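Local coordinates for protein putative sulfatase yidJ (Bacteroides fragilis, PDB 2QZU) that probably hydrolyses sulfate esters as a metal-dependent enzyme of the arylsulfatase family, within the alkaline phosphatase clan, at residues A[132-144]-A[150-162]. Residues are numbered along the deposited sequence; the frame is centred on the assembly and turned at random.
Sequences KWHLDAPYKPYVD and GKVAWNEWCPPER
Asp-136 and Arg-162 form the salt bridge of this contact, and it is side-on: both NE and NH2 of the arginine converge on the single oxygen OD1. Arg-162 NH2 lies 2.7 Å from Asp-136 OD1, which receives it on its anti lone pair, whereas NE comes in from above the carboxylate plane, the two flat groups being 67° apart. A bend at chi3 (58°) turns the guanidinium edge toward the aspartate, and its NH2 also bonds Leu-109 O. The other carboxylate, that of Glu-156, folds back at chi2 (54°) and lies almost parallel to the Tyr-139 ring, while OE1 takes the backbone N of Tyr-139 at 3.1 Å; OE2 accepts Trp-157 N and pairs with Arg-190.

Water carries much of the remaining polar contact. One molecule links Trp-133 NE1, Asp-136 OD1 and Arg-162 O, a second joins Asp-136 OD2 to Glu-156 O, and a third ties Asp-136 O to Trp-154 O. A fourth connects Val-143 N with Asn-155 O and Glu-156 OE1.

Apolar contacts lie beside these bonds. Ala-153 CB stands 3.4 Å from the centroid of the Tyr-142 ring, a CH-pi contact over its centre, with Lys-140 CG on the opposite face. Pro-138 CB packs 4.3 Å from Ala-153 CB. Cys-158 SG makes an oblique sulfur-aromatic contact with the five-membered ring of Trp-133, 3.7 Å from Trp-133 NE1.

Both segments belong to the long connection between strands 126-130 and 168-172. Near its start His-134 ND1 is hydrogen-bonded to Ser-76 OG, the predicted formylglycine site, unmodified here. With two buried carboxylates each bound by an arginine and by water, both are probably ionised, and direct and water-mediated polar bonds join the segments alongside the apolar packing.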
loop_
_atom_site.group_PDB
_atom_site.type_symbol
_atom_site.label_atom_id
_atom_site.label_comp_id
_atom_site.label_asym_id
_atom_site.label_seq_id
_atom_site.Cartn_x
_atom_site.Cartn_y
_atom_site.Cartn_z
ATOM N N LYS A 132 -9.126 -17.510 5.865
ATOM C CA LYS A 132 -7.900 -17.332 6.636
ATOM C C LYS A 132 -7.815 -18.261 7.844
ATOM O O LYS A 132 -8.736 -18.324 8.657
ATOM C CB LYS A 132 -7.813 -15.872 7.090
ATOM C CG LYS A 132 -6.602 -15.533 7.931
ATOM C CD LYS A 132 -6.633 -14.065 8.326
ATOM C CE LYS A 132 -5.502 -13.738 9.285
ATOM N NZ LYS A 132 -5.572 -12.325 9.748
ATOM N N TRP A 133 -6.693 -18.970 7.952
ATOM C CA TRP A 133 -6.439 -19.918 9.044
ATOM C C TRP A 133 -5.463 -19.292 10.048
ATOM O O TRP A 133 -5.734 -19.226 11.250
ATOM C CB TRP A 133 -5.844 -21.201 8.443
ATOM C CG TRP A 133 -5.451 -22.279 9.411
ATOM C CD1 TRP A 133 -4.207 -22.829 9.560
ATOM C CD2 TRP A 133 -6.316 -22.993 10.305
ATOM N NE1 TRP A 133 -4.247 -23.847 10.487
ATOM C CE2 TRP A 133 -5.530 -23.969 10.959
ATOM C CE3 TRP A 133 -7.681 -22.906 10.613
ATOM C CZ2 TRP A 133 -6.062 -24.854 11.906
ATOM C CZ3 TRP A 133 -8.216 -23.790 11.558
ATOM C CH2 TRP A 133 -7.402 -24.750 12.192
ATOM N N HIS A 134 -4.326 -18.836 9.527
ATOM C CA HIS A 134 -3.263 -18.185 10.292
ATOM C C HIS A 134 -2.867 -18.885 11.595
ATOM O O HIS A 134 -2.733 -18.238 12.631
ATOM C CB HIS A 134 -3.645 -16.730 10.602
ATOM C CG HIS A 134 -2.466 -15.840 10.857
ATOM N ND1 HIS A 134 -2.592 -14.567 11.377
ATOM C CD2 HIS A 134 -1.142 -16.030 10.652
ATOM C CE1 HIS A 134 -1.397 -14.016 11.479
ATOM N NE2 HIS A 134 -0.497 -14.883 11.045
ATOM N N LEU A 135 -2.680 -20.201 11.542
ATOM C CA LEU A 135 -2.286 -20.943 12.733
ATOM C C LEU A 135 -1.088 -21.868 12.493
ATOM O O LEU A 135 -0.793 -22.738 13.314
ATOM C CB LEU A 135 -3.479 -21.740 13.277
ATOM C CG LEU A 135 -4.488 -20.900 14.072
ATOM C CD1 LEU A 135 -5.763 -21.702 14.295
ATOM C CD2 LEU A 135 -3.864 -20.476 15.406
ATOM N N ASP A 136 -0.398 -21.668 11.372
ATOM C CA ASP A 136 0.783 -22.470 11.039
ATOM C C ASP A 136 2.040 -21.598 10.944
ATOM O O ASP A 136 2.010 -20.512 10.366
ATOM C CB ASP A 136 0.582 -23.202 9.707
ATOM C CG ASP A 136 -0.580 -24.177 9.744
ATOM O OD1 ASP A 136 -0.621 -25.032 10.653
ATOM O OD2 ASP A 136 -1.452 -24.088 8.858
ATOM N N ALA A 137 3.141 -22.082 11.513
ATOM C CA ALA A 137 4.413 -21.357 11.478
ATOM C C ALA A 137 5.098 -21.549 10.122
ATOM O O ALA A 137 5.291 -22.676 9.667
ATOM C CB ALA A 137 5.329 -21.857 12.599
ATOM N N PRO A 138 5.472 -20.449 9.452
ATOM C CA PRO A 138 6.133 -20.602 8.152
ATOM C C PRO A 138 7.528 -21.214 8.309
ATOM O O PRO A 138 8.166 -21.056 9.349
ATOM C CB PRO A 138 6.202 -19.165 7.623
ATOM C CG PRO A 138 5.078 -18.457 8.348
ATOM C CD PRO A 138 5.188 -19.032 9.739
ATOM N N TYR A 139 7.993 -21.919 7.282
ATOM C CA TYR A 139 9.325 -22.517 7.312
ATOM C C TYR A 139 9.950 -22.420 5.914
ATOM O O TYR A 139 9.237 -22.353 4.916
ATOM C CB TYR A 139 9.248 -23.975 7.793
ATOM C CG TYR A 139 8.648 -24.948 6.807
ATOM C CD1 TYR A 139 9.415 -25.472 5.767
ATOM C CD2 TYR A 139 7.316 -25.350 6.915
ATOM C CE1 TYR A 139 8.878 -26.372 4.862
ATOM C CE2 TYR A 139 6.765 -26.254 6.007
ATOM C CZ TYR A 139 7.557 -26.759 4.985
ATOM O OH TYR A 139 7.031 -27.646 4.077
ATOM N N LYS A 140 11.278 -22.391 5.851
ATOM C CA LYS A 140 11.986 -22.267 4.577
ATOM C C LYS A 140 12.075 -23.565 3.774
ATOM O O LYS A 140 12.217 -24.647 4.344
ATOM C CB LYS A 140 13.403 -21.736 4.822
ATOM C CG LYS A 140 13.465 -20.351 5.437
ATOM C CD LYS A 140 14.903 -19.862 5.529
ATOM C CE LYS A 140 14.978 -18.446 6.076
ATOM N NZ LYS A 140 16.382 -17.947 6.109
ATOM N N PRO A 141 11.980 -23.473 2.433
ATOM C CA PRO A 141 11.786 -22.239 1.662
ATOM C C PRO A 141 10.322 -21.805 1.735
ATOM O O PRO A 141 9.419 -22.621 1.553
ATOM C CB PRO A 141 12.209 -22.647 0.251
ATOM C CG PRO A 141 11.791 -24.091 0.195
ATOM C CD PRO A 141 12.251 -24.612 1.537
ATOM N N TYR A 142 10.093 -20.524 2.001
ATOM C CA TYR A 142 8.736 -19.999 2.132
ATOM C C TYR A 142 7.941 -20.055 0.830
ATOM O O TYR A 142 8.505 -19.908 -0.255
ATOM C CB TYR A 142 8.786 -18.551 2.632
ATOM C CG TYR A 142 9.570 -18.363 3.913
ATOM C CD1 TYR A 142 9.246 -19.084 5.063
ATOM C CD2 TYR A 142 10.634 -17.463 3.978
ATOM C CE1 TYR A 142 9.961 -18.914 6.246
ATOM C CE2 TYR A 142 11.360 -17.286 5.162
ATOM C CZ TYR A 142 11.016 -18.017 6.288
ATOM O OH TYR A 142 11.724 -17.864 7.457
ATOM N N VAL A 143 6.629 -20.269 0.939
ATOM C CA VAL A 143 5.784 -20.311 -0.248
ATOM C C VAL A 143 5.855 -18.939 -0.910
ATOM O O VAL A 143 6.025 -17.918 -0.237
ATOM C CB VAL A 143 4.316 -20.674 0.084
ATOM C CG1 VAL A 143 4.248 -22.092 0.640
ATOM C CG2 VAL A 143 3.731 -19.685 1.068
ATOM N N ASP A 144 5.709 -18.926 -2.229
ATOM C CA ASP A 144 5.832 -17.705 -3.018
ATOM C C ASP A 144 4.700 -16.672 -3.062
ATOM O O ASP A 144 4.105 -16.443 -4.117
ATOM C CB ASP A 144 6.227 -18.096 -4.451
ATOM C CG ASP A 144 6.669 -16.910 -5.285
ATOM O OD1 ASP A 144 7.376 -16.034 -4.745
ATOM O OD2 ASP A 144 6.322 -16.862 -6.486
ATOM N N GLY A 150 11.325 -10.855 1.955
ATOM C CA GLY A 150 11.934 -9.980 2.937
ATOM C C GLY A 150 12.441 -10.698 4.172
ATOM O O GLY A 150 12.650 -11.910 4.162
ATOM N N LYS A 151 12.622 -9.940 5.247
ATOM C CA LYS A 151 13.134 -10.476 6.501
ATOM C C LYS A 151 12.183 -11.417 7.233
ATOM O O LYS A 151 12.623 -12.403 7.824
ATOM C CB LYS A 151 13.524 -9.327 7.424
ATOM N N VAL A 152 10.886 -11.118 7.195
ATOM C CA VAL A 152 9.902 -11.938 7.898
ATOM C C VAL A 152 8.769 -12.462 7.012
ATOM O O VAL A 152 8.106 -11.689 6.316
ATOM C CB VAL A 152 9.281 -11.142 9.075
ATOM C CG1 VAL A 152 8.269 -12.001 9.813
ATOM C CG2 VAL A 152 10.386 -10.671 10.025
ATOM N N ALA A 153 8.554 -13.778 7.061
ATOM C CA ALA A 153 7.504 -14.447 6.286
ATOM C C ALA A 153 6.288 -14.687 7.175
ATOM O O ALA A 153 6.431 -15.003 8.359
ATOM C CB ALA A 153 8.018 -15.773 5.737
ATOM N N TRP A 154 5.095 -14.568 6.595
ATOM C CA TRP A 154 3.856 -14.722 7.353
ATOM C C TRP A 154 2.894 -15.809 6.893
ATOM O O TRP A 154 2.052 -16.265 7.666
ATOM C CB TRP A 154 3.082 -13.397 7.344
ATOM C CG TRP A 154 3.704 -12.312 8.151
ATOM C CD1 TRP A 154 4.880 -11.669 7.899
ATOM C CD2 TRP A 154 3.199 -11.767 9.373
ATOM N NE1 TRP A 154 5.144 -10.757 8.893
ATOM C CE2 TRP A 154 4.127 -10.797 9.814
ATOM C CE3 TRP A 154 2.051 -12.005 10.146
ATOM C CZ2 TRP A 154 3.947 -10.063 10.991
ATOM C CZ3 TRP A 154 1.870 -11.276 11.318
ATOM C CH2 TRP A 154 2.815 -10.318 11.728
ATOM N N ASN A 155 3.012 -16.220 5.637
ATOM C CA ASN A 155 2.090 -17.194 5.079
ATOM C C ASN A 155 2.678 -18.592 4.949
ATOM O O ASN A 155 3.828 -18.765 4.551
ATOM C CB ASN A 155 1.602 -16.657 3.729
ATOM C CG ASN A 155 0.537 -17.521 3.092
ATOM O OD1 ASN A 155 -0.408 -17.966 3.744
ATOM N ND2 ASN A 155 0.677 -17.746 1.795
ATOM N N GLU A 156 1.879 -19.589 5.312
ATOM C CA GLU A 156 2.314 -20.976 5.244
ATOM C C GLU A 156 1.138 -21.899 4.915
ATOM O O GLU A 156 -0.017 -21.572 5.177
ATOM C CB GLU A 156 2.960 -21.380 6.575
ATOM C CG GLU A 156 3.491 -22.810 6.619
ATOM C CD GLU A 156 4.461 -23.114 5.484
ATOM O OE1 GLU A 156 5.568 -22.533 5.461
ATOM O OE2 GLU A 156 4.111 -23.934 4.609
ATOM N N TRP A 157 1.450 -23.044 4.323
ATOM C CA TRP A 157 0.458 -24.042 3.943
ATOM C C TRP A 157 0.064 -24.871 5.161
ATOM O O TRP A 157 0.862 -25.047 6.082
ATOM C CB TRP A 157 1.070 -24.961 2.874
ATOM C CG TRP A 157 0.194 -26.089 2.379
ATOM C CD1 TRP A 157 -1.042 -25.983 1.803
ATOM C CD2 TRP A 157 0.531 -27.484 2.342
ATOM N NE1 TRP A 157 -1.492 -27.220 1.406
ATOM C CE2 TRP A 157 -0.545 -28.160 1.724
ATOM C CE3 TRP A 157 1.641 -28.229 2.767
ATOM C CZ2 TRP A 157 -0.546 -29.545 1.522
ATOM C CZ3 TRP A 157 1.641 -29.607 2.568
ATOM C CH2 TRP A 157 0.552 -30.250 1.950
ATOM N N CYS A 158 -1.169 -25.373 5.170
ATOM C CA CYS A 158 -1.622 -26.223 6.263
ATOM C C CYS A 158 -1.800 -27.611 5.667
ATOM O O CYS A 158 -2.766 -27.863 4.949
ATOM C CB CYS A 158 -2.960 -25.747 6.836
ATOM S SG CYS A 158 -3.517 -26.725 8.268
ATOM N N PRO A 159 -0.853 -28.523 5.931
ATOM C CA PRO A 159 -0.959 -29.880 5.391
ATOM C C PRO A 159 -2.180 -30.579 5.993
ATOM O O PRO A 159 -2.642 -30.209 7.072
ATOM C CB PRO A 159 0.365 -30.523 5.812
ATOM C CG PRO A 159 0.680 -29.827 7.101
ATOM C CD PRO A 159 0.333 -28.384 6.797
ATOM N N PRO A 160 -2.715 -31.597 5.306
ATOM C CA PRO A 160 -3.890 -32.318 5.807
ATOM C C PRO A 160 -3.851 -32.751 7.274
ATOM O O PRO A 160 -4.852 -32.625 7.988
ATOM C CB PRO A 160 -3.991 -33.507 4.853
ATOM C CG PRO A 160 -3.512 -32.919 3.558
ATOM C CD PRO A 160 -2.285 -32.143 4.004
ATOM N N GLU A 161 -2.706 -33.250 7.731
ATOM C CA GLU A 161 -2.596 -33.712 9.110
ATOM C C GLU A 161 -2.645 -32.593 10.151
ATOM O O GLU A 161 -2.700 -32.863 11.354
ATOM C CB GLU A 161 -1.321 -34.550 9.304
ATOM C CG GLU A 161 -0.022 -33.762 9.249
ATOM C CD GLU A 161 0.517 -33.594 7.842
ATOM O OE1 GLU A 161 -0.251 -33.777 6.869
ATOM O OE2 GLU A 161 1.715 -33.269 7.710
ATOM N N ARG A 162 -2.627 -31.341 9.696
ATOM C CA ARG A 162 -2.706 -30.203 10.615
ATOM C C ARG A 162 -4.023 -29.435 10.448
ATOM O O ARG A 162 -4.164 -28.318 10.944
ATOM C CB ARG A 162 -1.523 -29.248 10.403
ATOM C CG ARG A 162 -0.201 -29.738 11.010
ATOM C CD ARG A 162 0.940 -28.749 10.769
ATOM N NE ARG A 162 0.662 -27.423 11.316
ATOM C CZ ARG A 162 0.767 -27.103 12.602
ATOM N NH1 ARG A 162 1.155 -28.014 13.485
ATOM N NH2 ARG A 162 0.463 -25.874 13.008
HETATM O O HOH W 1 -2.806 -26.064 11.920
HETATM O O HOH W 2 -1.868 -22.177 7.042
HETATM O O HOH W 3 0.896 -18.557 8.650
HETATM O O HOH W 4 5.941 -20.395 3.798
#